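PDB 4JJJ: cellulose 1,4-beta-cellobiosidase from Thermobifida fusca, which probably hydrolyses cellulose as a family 48 cellobiohydrolase, this chain being the catalytic part of a longer protein with a cellulose-binding module. Local coordinates for residues Y262-M267 against V349-T354; H294-W299 against G325-L330; F356-E361 against S393-M398. The protein carries 1 engineered substitution. All coordinates share one frame; numbering follows the deposited sequence. Where two conformers were deposited one is given.

Interaction 1. Residues Y262-M267 against V349-T354; sequences YLRYAM and VQDWAT
R264 and D351 mark the closest backbone approach, 7.6 Å from CA to CA, where the 3-10 segment 264-267 lies beside helix 348-365. The indole of W352 reaches across and is met on several sides. M267 sends CE over one face: the methyl stands 3.4 Å from the centroid of the six-membered ring and 9° off its normal, a CH-pi contact. SD lies farther out along nearly the same normal, at 5.1 Å from that centroid, which makes this a Met-aromatic pair. The M267 chain is extended beyond CG (chi2 -176°), and this carries the methyl onto the ring. L263 works at the rim, with CD2 near the ring plane and 4.0 Å from W352 CZ2. R264 CG passes 3.5 Å from W352 NE1, whose hydrogen goes to G260 O.

The polar link is a salt bridge, R264 NH1 to D351 OD2 at 2.8 Å. The acceptor sits in the guanidinium plane, whereas NH1 meets OD2 on the anti side and outside the carboxylate plane. K290 also pairs with D351 OD2, and D261 and E133 hold R264 NH2. A Met-aromatic contact and a buried salt bridge thus join the end region of helix 250-263 to helix 348-365 in the family 48 (alpha/alpha)6 domain.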
loop_
_atom_site.group_PDB
_atom_site.type_symbol
_atom_site.label_atom_id
_atom_site.label_comp_id
_atom_site.label_asym_id
_atom_site.label_seq_id
_atom_site.Cartn_x
_atom_site.Cartn_y
_atom_site.Cartn_z
ATOM N N TYR A 262 16.062 -3.835 -2.684
ATOM C CA TYR A 262 15.522 -4.264 -1.387
ATOM C C TYR A 262 14.097 -4.743 -1.458
ATOM O O TYR A 262 13.669 -5.575 -0.684
ATOM C CB TYR A 262 15.626 -3.145 -0.375
ATOM C CG TYR A 262 17.106 -2.972 0.098
ATOM C CD1 TYR A 262 17.581 -3.666 1.196
ATOM C CD2 TYR A 262 17.944 -2.073 -0.518
ATOM C CE1 TYR A 262 18.883 -3.550 1.560
ATOM C CE2 TYR A 262 19.301 -1.978 -0.174
ATOM C CZ TYR A 262 19.733 -2.704 0.919
ATOM O OH TYR A 262 21.089 -2.590 1.317
ATOM N N LEU A 263 13.355 -4.202 -2.410
ATOM C CA LEU A 263 11.906 -4.561 -2.593
ATOM C C LEU A 263 11.760 -6.011 -2.960
ATOM O O LEU A 263 10.666 -6.622 -2.837
ATOM C CB LEU A 263 11.291 -3.685 -3.674
ATOM C CG LEU A 263 9.790 -3.784 -3.955
ATOM C CD1 LEU A 263 9.068 -3.630 -2.650
ATOM C CD2 LEU A 263 9.433 -2.682 -5.004
ATOM N N ARG A 264 12.861 -6.610 -3.434
ATOM C CA ARG A 264 12.779 -8.083 -3.599
ATOM C C ARG A 264 12.360 -8.865 -2.362
ATOM O O ARG A 264 11.883 -9.959 -2.490
ATOM C CB ARG A 264 14.093 -8.686 -4.160
ATOM C CG ARG A 264 14.510 -8.111 -5.531
ATOM C CD ARG A 264 15.781 -8.713 -6.099
ATOM N NE ARG A 264 16.884 -8.350 -5.270
ATOM C CZ ARG A 264 18.053 -9.037 -5.147
ATOM N NH1 ARG A 264 18.208 -10.242 -5.661
ATOM N NH2 ARG A 264 19.004 -8.503 -4.413
ATOM N N TYR A 265 12.574 -8.355 -1.187
ATOM C CA TYR A 265 12.076 -9.040 0.043
ATOM C C TYR A 265 10.581 -9.326 -0.063
ATOM O O TYR A 265 10.103 -10.355 0.457
ATOM C CB TYR A 265 12.347 -8.193 1.315
ATOM C CG TYR A 265 13.644 -8.549 1.916
ATOM C CD1 TYR A 265 13.814 -9.747 2.607
ATOM C CD2 TYR A 265 14.697 -7.684 1.798
ATOM C CE1 TYR A 265 15.035 -10.087 3.186
ATOM C CE2 TYR A 265 15.943 -8.004 2.322
ATOM C CZ TYR A 265 16.117 -9.184 3.062
ATOM O OH TYR A 265 17.358 -9.586 3.573
ATOM N N ALA A 266 9.780 -8.485 -0.772
ATOM C CA ALA A 266 8.362 -8.732 -0.954
ATOM C C ALA A 266 8.055 -9.993 -1.803
ATOM O O ALA A 266 6.922 -10.428 -1.799
ATOM C CB ALA A 266 7.704 -7.492 -1.571
ATOM N N MET A 267 9.077 -10.505 -2.506
ATOM C CA MET A 267 8.937 -11.625 -3.415
ATOM C C MET A 267 9.026 -12.980 -2.755
ATOM O O MET A 267 8.892 -14.020 -3.440
ATOM C CB MET A 267 9.981 -11.510 -4.493
ATOM C CG MET A 267 9.813 -10.347 -5.441
ATOM S SD MET A 267 11.071 -10.455 -6.721
ATOM C CE MET A 267 10.938 -8.886 -7.510
ATOM N N VAL A 349 18.568 -8.017 -11.225
ATOM C CA VAL A 349 17.949 -7.890 -12.480
ATOM C C VAL A 349 17.196 -9.158 -12.864
ATOM O O VAL A 349 16.002 -9.155 -13.313
ATOM C CB VAL A 349 19.018 -7.510 -13.546
ATOM C CG1 VAL A 349 18.384 -7.611 -14.890
ATOM C CG2 VAL A 349 19.383 -6.084 -13.352
ATOM N N GLN A 350 17.860 -10.326 -12.676
ATOM C CA GLN A 350 17.236 -11.616 -12.969
ATOM C C GLN A 350 15.948 -11.799 -12.169
ATOM O O GLN A 350 14.930 -12.299 -12.709
ATOM C CB GLN A 350 18.226 -12.745 -12.601
ATOM C CG GLN A 350 17.728 -14.138 -12.970
ATOM C CD GLN A 350 17.674 -14.407 -14.478
ATOM O OE1 GLN A 350 18.604 -14.085 -15.242
ATOM N NE2 GLN A 350 16.596 -15.127 -14.902
ATOM N N ASP A 351 16.006 -11.439 -10.925
ATOM C CA ASP A 351 14.832 -11.625 -10.038
ATOM C C ASP A 351 13.681 -10.785 -10.582
ATOM O O ASP A 351 12.516 -11.242 -10.615
ATOM C CB ASP A 351 15.181 -11.350 -8.577
ATOM C CG ASP A 351 15.971 -12.413 -7.938
ATOM O OD1 ASP A 351 16.144 -13.529 -8.475
ATOM O OD2 ASP A 351 16.494 -12.131 -6.852
ATOM N N TRP A 352 13.964 -9.529 -10.948
ATOM C CA TRP A 352 12.918 -8.617 -11.490
ATOM C C TRP A 352 12.458 -9.077 -12.856
ATOM O O TRP A 352 11.293 -8.918 -13.181
ATOM C CB TRP A 352 13.390 -7.191 -11.468
ATOM C CG TRP A 352 13.156 -6.588 -10.098
ATOM C CD1 TRP A 352 14.092 -6.355 -9.108
ATOM C CD2 TRP A 352 11.925 -6.259 -9.550
ATOM N NE1 TRP A 352 13.481 -5.822 -7.999
ATOM C CE2 TRP A 352 12.143 -5.728 -8.279
ATOM C CE3 TRP A 352 10.607 -6.289 -10.050
ATOM C CZ2 TRP A 352 11.110 -5.263 -7.504
ATOM C CZ3 TRP A 352 9.595 -5.771 -9.292
ATOM C CH2 TRP A 352 9.836 -5.270 -8.014
ATOM N N ALA A 353 13.357 -9.704 -13.680
ATOM C CA ALA A 353 12.883 -10.232 -14.974
ATOM C C ALA A 353 11.921 -11.425 -14.749
ATOM O O ALA A 353 10.834 -11.524 -15.387
ATOM C CB ALA A 353 14.032 -10.632 -15.825
ATOM N N THR A 354 12.232 -12.233 -13.751
ATOM C CA THR A 354 11.317 -13.346 -13.392
ATOM C C THR A 354 9.994 -12.785 -12.866
ATOM O O THR A 354 8.950 -13.231 -13.286
ATOM C CB THR A 354 11.980 -14.240 -12.371
ATOM O OG1 THR A 354 13.206 -14.730 -12.906
ATOM C CG2 THR A 354 11.107 -15.363 -12.009
#

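Interaction 2. Residues H294-W299 against G325-L330; sequences HYLLSW and GYQNVL. With BGC (beta-D-glucopyranose), chain D.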
loop_
_atom_site.group_PDB
_atom_site.type_symbol
_atom_site.label_atom_id
_atom_site.label_comp_id
_atom_site.label_asym_id
_atom_site.label_seq_id
_atom_site.Cartn_x
_atom_site.Cartn_y
_atom_site.Cartn_z
ATOM N N HIS A 294 8.148 -16.426 -4.589
ATOM C CA HIS A 294 6.914 -16.434 -5.410
ATOM C C HIS A 294 6.993 -15.376 -6.513
ATOM O O HIS A 294 6.237 -15.447 -7.457
ATOM C CB HIS A 294 5.669 -16.306 -4.566
ATOM C CG HIS A 294 5.680 -15.160 -3.625
ATOM N ND1 HIS A 294 5.726 -13.845 -4.068
ATOM C CD2 HIS A 294 5.707 -15.120 -2.280
ATOM C CE1 HIS A 294 5.721 -13.061 -3.000
ATOM N NE2 HIS A 294 5.707 -13.805 -1.904
ATOM N N TYR A 295 7.958 -14.435 -6.375
ATOM C CA TYR A 295 8.198 -13.476 -7.463
ATOM C C TYR A 295 7.047 -12.563 -7.729
ATOM O O TYR A 295 7.016 -11.913 -8.805
ATOM C CB TYR A 295 8.643 -14.203 -8.736
ATOM C CG TYR A 295 10.007 -14.839 -8.611
ATOM C CD1 TYR A 295 11.163 -14.086 -8.538
ATOM C CD2 TYR A 295 10.085 -16.225 -8.592
ATOM C CE1 TYR A 295 12.406 -14.725 -8.483
ATOM C CE2 TYR A 295 11.279 -16.866 -8.493
ATOM C CZ TYR A 295 12.428 -16.135 -8.517
ATOM O OH TYR A 295 13.727 -16.715 -8.435
ATOM N N LEU A 296 6.172 -12.361 -6.758
ATOM C CA LEU A 296 5.125 -11.358 -6.832
ATOM C C LEU A 296 5.357 -10.258 -5.832
ATOM O O LEU A 296 6.181 -10.436 -4.892
ATOM C CB LEU A 296 3.765 -12.018 -6.561
ATOM C CG LEU A 296 3.355 -13.060 -7.562
ATOM C CD1 LEU A 296 2.045 -13.707 -7.124
ATOM C CD2 LEU A 296 3.217 -12.560 -8.983
ATOM N N LEU A 297 4.714 -9.096 -5.999
ATOM C CA LEU A 297 4.757 -8.011 -4.985
ATOM C C LEU A 297 3.740 -8.352 -3.895
ATOM O O LEU A 297 2.535 -8.090 -4.083
ATOM C CB LEU A 297 4.528 -6.637 -5.559
ATOM C CG LEU A 297 5.702 -6.151 -6.394
ATOM C CD1 LEU A 297 5.302 -4.985 -7.222
ATOM C CD2 LEU A 297 6.756 -5.553 -5.373
ATOM N N SER A 298 4.206 -9.021 -2.831
ATOM C CA SER A 298 3.349 -9.347 -1.755
ATOM C C SER A 298 2.943 -8.141 -0.870
ATOM O O SER A 298 3.334 -7.026 -1.141
ATOM C CB SER A 298 3.913 -10.446 -0.931
ATOM O OG SER A 298 4.977 -9.925 -0.128
ATOM N N TRP A 299 2.083 -8.438 0.100
ATOM C CA TRP A 299 1.494 -7.374 0.891
ATOM C C TRP A 299 2.483 -6.647 1.713
ATOM O O TRP A 299 2.312 -5.485 2.030
ATOM C CB TRP A 299 0.446 -7.971 1.812
ATOM C CG TRP A 299 -0.535 -7.009 2.443
ATOM C CD1 TRP A 299 -0.507 -6.485 3.681
ATOM C CD2 TRP A 299 -1.750 -6.571 1.856
ATOM N NE1 TRP A 299 -1.638 -5.755 3.931
ATOM C CE2 TRP A 299 -2.433 -5.809 2.816
ATOM C CE3 TRP A 299 -2.352 -6.827 0.640
ATOM C CZ2 TRP A 299 -3.693 -5.247 2.533
ATOM C CZ3 TRP A 299 -3.554 -6.223 0.341
ATOM C CH2 TRP A 299 -4.217 -5.432 1.271
ATOM N N GLY A 325 -3.890 -5.863 -6.904
ATOM C CA GLY A 325 -3.843 -4.387 -6.828
ATOM C C GLY A 325 -2.497 -3.838 -6.525
ATOM O O GLY A 325 -2.291 -2.584 -6.752
ATOM N N TYR A 326 -1.591 -4.647 -6.000
ATOM C CA TYR A 326 -0.209 -4.250 -5.684
ATOM C C TYR A 326 0.736 -4.413 -6.851
ATOM O O TYR A 326 1.812 -3.880 -6.874
ATOM C CB TYR A 326 0.379 -5.007 -4.477
ATOM C CG TYR A 326 -0.136 -4.533 -3.135
ATOM C CD1 TYR A 326 -1.409 -4.076 -2.923
ATOM C CD2 TYR A 326 0.714 -4.713 -2.047
ATOM C CE1 TYR A 326 -1.814 -3.695 -1.665
ATOM C CE2 TYR A 326 0.346 -4.299 -0.771
ATOM C CZ TYR A 326 -0.885 -3.804 -0.588
ATOM O OH TYR A 326 -1.239 -3.366 0.670
ATOM N N GLN A 327 0.373 -5.280 -7.818
ATOM C CA GLN A 327 1.382 -5.615 -8.803
ATOM C C GLN A 327 1.730 -4.422 -9.667
ATOM O O GLN A 327 0.868 -3.566 -9.894
ATOM C CB GLN A 327 0.963 -6.806 -9.684
ATOM C CG GLN A 327 0.429 -8.030 -8.891
ATOM C CD GLN A 327 1.412 -8.444 -7.778
ATOM O OE1 GLN A 327 0.986 -8.422 -6.565
ATOM N NE2 GLN A 327 2.589 -8.634 -8.052
ATOM N N ASN A 328 2.946 -4.419 -10.171
ATOM C CA ASN A 328 3.397 -3.253 -10.896
ATOM C C ASN A 328 4.289 -3.701 -12.009
ATOM O O ASN A 328 5.514 -3.736 -11.881
ATOM C CB ASN A 328 4.095 -2.251 -9.977
ATOM C CG ASN A 328 4.180 -0.890 -10.584
ATOM O OD1 ASN A 328 4.414 -0.746 -11.778
ATOM N ND2 ASN A 328 3.939 0.152 -9.770
ATOM N N VAL A 329 3.605 -4.002 -13.110
ATOM C CA VAL A 329 4.338 -4.568 -14.226
ATOM C C VAL A 329 5.231 -3.494 -14.873
ATOM O O VAL A 329 6.210 -3.844 -15.581
ATOM C CB VAL A 329 3.392 -5.177 -15.225
ATOM C CG1 VAL A 329 2.731 -6.400 -14.571
ATOM C CG2 VAL A 329 2.438 -4.204 -15.886
ATOM N N LEU A 330 4.899 -2.230 -14.687
ATOM C CA LEU A 330 5.731 -1.144 -15.226
ATOM C C LEU A 330 6.996 -1.017 -14.431
ATOM O O LEU A 330 8.081 -0.998 -15.037
ATOM C CB LEU A 330 4.891 0.172 -15.208
ATOM C CG LEU A 330 5.432 1.432 -15.870
ATOM C CD1 LEU A 330 6.743 1.893 -15.227
ATOM C CD2 LEU A 330 5.645 1.228 -17.375
HETATM C C2 BGC D . -1.889 -2.250 4.744
HETATM C C3 BGC D . -1.513 -2.820 6.112
HETATM C C4 BGC D . -0.053 -3.135 6.121
HETATM C C5 BGC D . 0.836 -1.979 5.749
HETATM C C6 BGC D . 2.324 -2.304 5.720
HETATM C C1 BGC D . -0.899 -1.174 4.403
HETATM O O1 BGC D . -1.170 -0.683 3.080
HETATM O O2 BGC D . -3.244 -1.754 4.679
HETATM O O3 BGC D . -2.277 -4.043 6.270
HETATM O O4 BGC D . 0.201 -3.355 7.553
HETATM O O5 BGC D . 0.456 -1.568 4.424
HETATM O O6 BGC D . 2.535 -3.427 4.817
HETATM O O HOH W 1 0.905 -3.166 2.203
#
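The glycan-binding pocket of the family 48 domain is walled here by W299 and Y326, whose rings form an offset stack. The evidence is a centroid separation of 4.6 Å between the W299 six-membered ring and the Y326 ring, with planes only 14° apart. The displacement brings the phenol hydroxyl, rather than the middle of the phenol, over the indole: Y326 OH is 3.5 Å from W299 CD2. At the edge of the same indole, NE1 donates to O3 of a bound glucose unit at 3.0 Å, a nearly straight bond of 171° with the acceptor close to the ring plane. W299 thus offers a face to the protein and an N-H to the sugar. W406 adds a second indole N-H to the glucose.

One water joins all three groups. It accepts from Y326 OH at 2.6 Å and donates to W299 O at 2.7 Å and to glucose O5 at 2.8 Å, a geometry that should fix the direction of the tyrosine hydroxyl. The backbone also borders the phenol, with S298 O near Y326 CD2.

Behind the rings L297 lies against backbone and amide groups: its CD1 packs 3.7 Å from Y326 O and also against N328, and the side-chain amide of Q327 lies alongside the L297 backbone. N328 is the N-cap of helix 329-337, with OD1 accepting from A331 N, so the packing meets the start of the helix. The side chain of Y326 comes within about 4 Å of that of N224, the engineered residue at the predicted nucleophile position. An indole and a phenol combining direct and water-bridged sugar bonds are characteristic of a cellulase subsite lined by aromatic residues.

Interaction 3. Residues F356-E361 against S393-M398; sequences FDRQLE and SQFYGM. With ZN (zinc ion), chain T.
Stacking dominates between R358 and Y396. The guanidinium lies flat on the phenol, planes 5° apart and centres 3.9 Å apart, which is a cation-pi pair. R358 CD extends the cover as a CH-pi contact, 3.8 Å from the centroid of the Y396 ring. Bends at chi2 and chi3 (70° and 60°) fold the arginine chain back over this one face.

Apolar contacts come from F395. Its CE1 lies 4.0 Å from E361 CB and its CZ 3.9 Å from R358 CD. Y396 CD2 lies over one face of its ring, and F362, W365 and W478 also meet F395.

Hydrogen bonds gather at the Y396 hydroxyl. It donates to E361 OE1 at 2.6 Å, meeting the syn side of the carboxylate, and W478 NE1 donates to the same oxygen. A water that accepts from R358 NE at 2.9 Å donates to Y396 OH.

Metal coordination uses the other carboxylate oxygen: zinc is held by E361 OE2 and, in the D357 conformer described, by D357 OD1, each at 2.0 Å, with a second water. Y396 is thus a second-shell residue of the zinc site, holding the non-coordinating oxygen of E361. Y396 and G397 occupy the corners of a type I' turn, so a tight two-residue beta-hairpin packs against an i, i+4 zinc site on a helix.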
loop_
_atom_site.group_PDB
_atom_site.type_symbol
_atom_site.label_atom_id
_atom_site.label_comp_id
_atom_site.label_asym_id
_atom_site.label_seq_id
_atom_site.Cartn_x
_atom_site.Cartn_y
_atom_site.Cartn_z
ATOM N N PHE A 356 8.627 -9.762 -13.499
ATOM C CA PHE A 356 7.902 -9.131 -14.593
ATOM C C PHE A 356 6.977 -10.159 -15.261
ATOM O O PHE A 356 5.765 -9.947 -15.454
ATOM C CB PHE A 356 8.883 -8.487 -15.535
ATOM C CG PHE A 356 8.298 -7.846 -16.768
ATOM C CD1 PHE A 356 7.211 -7.011 -16.695
ATOM C CD2 PHE A 356 8.865 -8.011 -18.021
ATOM C CE1 PHE A 356 6.684 -6.389 -17.811
ATOM C CE2 PHE A 356 8.384 -7.392 -19.143
ATOM C CZ PHE A 356 7.278 -6.573 -19.051
ATOM N N ASP A 357 7.575 -11.261 -15.684
ATOM C CA ASP A 357 6.838 -12.365 -16.295
ATOM C C ASP A 357 5.772 -12.947 -15.351
ATOM O O ASP A 357 4.587 -13.072 -15.751
ATOM C CB ASP A 357 7.816 -13.464 -16.704
ATOM C CG ASP A 357 7.146 -14.757 -17.115
ATOM O OD1 ASP A 357 6.318 -14.649 -18.027
ATOM O OD2 ASP A 357 7.417 -15.822 -16.438
ATOM N N ARG A 358 6.179 -13.281 -14.128
ATOM C CA ARG A 358 5.296 -13.911 -13.187
ATOM C C ARG A 358 4.049 -13.008 -12.846
ATOM O O ARG A 358 2.909 -13.475 -12.766
ATOM C CB ARG A 358 5.982 -14.249 -11.887
ATOM C CG ARG A 358 5.211 -15.220 -11.001
ATOM C CD ARG A 358 5.147 -16.623 -11.540
ATOM N NE ARG A 358 6.409 -17.305 -11.742
ATOM C CZ ARG A 358 7.020 -17.986 -10.749
ATOM N NH1 ARG A 358 6.574 -18.017 -9.525
ATOM N NH2 ARG A 358 8.120 -18.652 -10.993
ATOM N N GLN A 359 4.311 -11.702 -12.724
ATOM C CA GLN A 359 3.213 -10.788 -12.394
ATOM C C GLN A 359 2.218 -10.754 -13.548
ATOM O O GLN A 359 1.001 -10.770 -13.306
ATOM C CB GLN A 359 3.752 -9.391 -12.138
ATOM C CG GLN A 359 4.523 -9.231 -10.824
ATOM C CD GLN A 359 4.863 -7.784 -10.525
ATOM O OE1 GLN A 359 4.104 -6.847 -10.773
ATOM N NE2 GLN A 359 6.104 -7.608 -10.110
ATOM N N LEU A 360 2.651 -10.723 -14.820
ATOM C CA LEU A 360 1.713 -10.739 -15.894
ATOM C C LEU A 360 0.938 -12.038 -15.954
ATOM O O LEU A 360 -0.295 -11.976 -16.253
ATOM C CB LEU A 360 2.421 -10.489 -17.238
ATOM C CG LEU A 360 2.823 -8.994 -17.427
ATOM C CD1 LEU A 360 3.948 -8.933 -18.491
ATOM C CD2 LEU A 360 1.583 -8.205 -17.809
ATOM N N GLU A 361 1.551 -13.173 -15.710
ATOM C CA GLU A 361 0.790 -14.459 -15.676
ATOM C C GLU A 361 -0.255 -14.467 -14.551
ATOM O O GLU A 361 -1.383 -14.812 -14.811
ATOM C CB GLU A 361 1.740 -15.593 -15.428
ATOM C CG GLU A 361 2.613 -15.891 -16.600
ATOM C CD GLU A 361 3.362 -17.217 -16.459
ATOM O OE1 GLU A 361 2.974 -18.092 -15.694
ATOM O OE2 GLU A 361 4.459 -17.407 -17.091
ATOM N N SER A 393 -8.409 -23.487 -6.432
ATOM C CA SER A 393 -7.510 -23.100 -7.515
ATOM C C SER A 393 -6.079 -22.796 -7.063
ATOM O O SER A 393 -5.834 -22.229 -5.999
ATOM C CB SER A 393 -8.082 -21.849 -8.237
ATOM O OG SER A 393 -7.423 -21.611 -9.441
ATOM N N GLN A 394 -5.103 -23.037 -7.940
ATOM C CA GLN A 394 -3.706 -22.766 -7.628
ATOM C C GLN A 394 -3.000 -21.967 -8.731
ATOM O O GLN A 394 -3.400 -21.995 -9.923
ATOM C CB GLN A 394 -2.954 -24.025 -7.356
ATOM C CG GLN A 394 -3.387 -24.689 -6.066
ATOM C CD GLN A 394 -2.566 -25.922 -5.790
ATOM O OE1 GLN A 394 -2.799 -26.923 -6.442
ATOM N NE2 GLN A 394 -1.607 -25.857 -4.916
ATOM N N PHE A 395 -1.948 -21.304 -8.325
ATOM C CA PHE A 395 -1.058 -20.550 -9.243
ATOM C C PHE A 395 0.339 -20.859 -8.677
ATOM O O PHE A 395 0.724 -20.403 -7.601
ATOM C CB PHE A 395 -1.373 -19.068 -9.195
ATOM C CG PHE A 395 -0.438 -18.239 -10.024
ATOM C CD1 PHE A 395 -0.647 -18.070 -11.315
ATOM C CD2 PHE A 395 0.606 -17.546 -9.445
ATOM C CE1 PHE A 395 0.196 -17.261 -12.111
ATOM C CE2 PHE A 395 1.511 -16.793 -10.147
ATOM C CZ PHE A 395 1.270 -16.632 -11.524
ATOM N N TYR A 396 1.161 -21.590 -9.441
ATOM C CA TYR A 396 2.493 -21.957 -9.041
ATOM C C TYR A 396 2.520 -22.567 -7.639
ATOM O O TYR A 396 3.379 -22.251 -6.805
ATOM C CB TYR A 396 3.498 -20.804 -9.259
ATOM C CG TYR A 396 3.836 -20.462 -10.667
ATOM C CD1 TYR A 396 4.999 -20.923 -11.198
ATOM C CD2 TYR A 396 2.998 -19.736 -11.482
ATOM C CE1 TYR A 396 5.299 -20.672 -12.508
ATOM C CE2 TYR A 396 3.273 -19.477 -12.779
ATOM C CZ TYR A 396 4.420 -19.985 -13.302
ATOM O OH TYR A 396 4.754 -19.638 -14.604
ATOM N N GLY A 397 1.521 -23.361 -7.380
ATOM C CA GLY A 397 1.422 -24.063 -6.082
ATOM C C GLY A 397 0.868 -23.244 -4.912
ATOM O O GLY A 397 0.741 -23.786 -3.798
ATOM N N MET A 398 0.665 -21.968 -5.125
ATOM C CA MET A 398 -0.047 -21.110 -4.181
ATOM C C MET A 398 -1.541 -21.191 -4.385
ATOM O O MET A 398 -2.022 -21.663 -5.441
ATOM C CB MET A 398 0.510 -19.659 -4.314
ATOM C CG MET A 398 1.908 -19.552 -3.945
ATOM S SD MET A 398 2.367 -17.805 -3.611
ATOM C CE MET A 398 2.100 -17.188 -5.282
HETATM ZN ZN ZN T . 5.453 -16.398 -18.475
HETATM O O HOH W 2 6.456 -17.140 -14.607
HETATM O O HOH W 3 6.801 -17.766 -19.206
#

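Overall arrangement
From the N terminus, the end region of helix 250-263 enters interaction 1, and after a further 26 residues the chain reaches 294-299, which pairs with 325-330 in interaction 2 and closes the loop between 299 and 325. Only later does helix 348-365 return to close the loop of interaction 1, so interaction 2 is nested inside it. Interaction 3 follows in series: a later part of helix 348-365 meets the hairpin 393-398, closing the loop between 361 and 393. The contacts also touch: A266 O and S298 OG probably hydrogen-bond, as do N328 N and Q359 OE1. Together they tie the helical barrel to the sugar-binding pocket and to the four-stranded antiparallel sheet that includes strands 321-323 and 394-395.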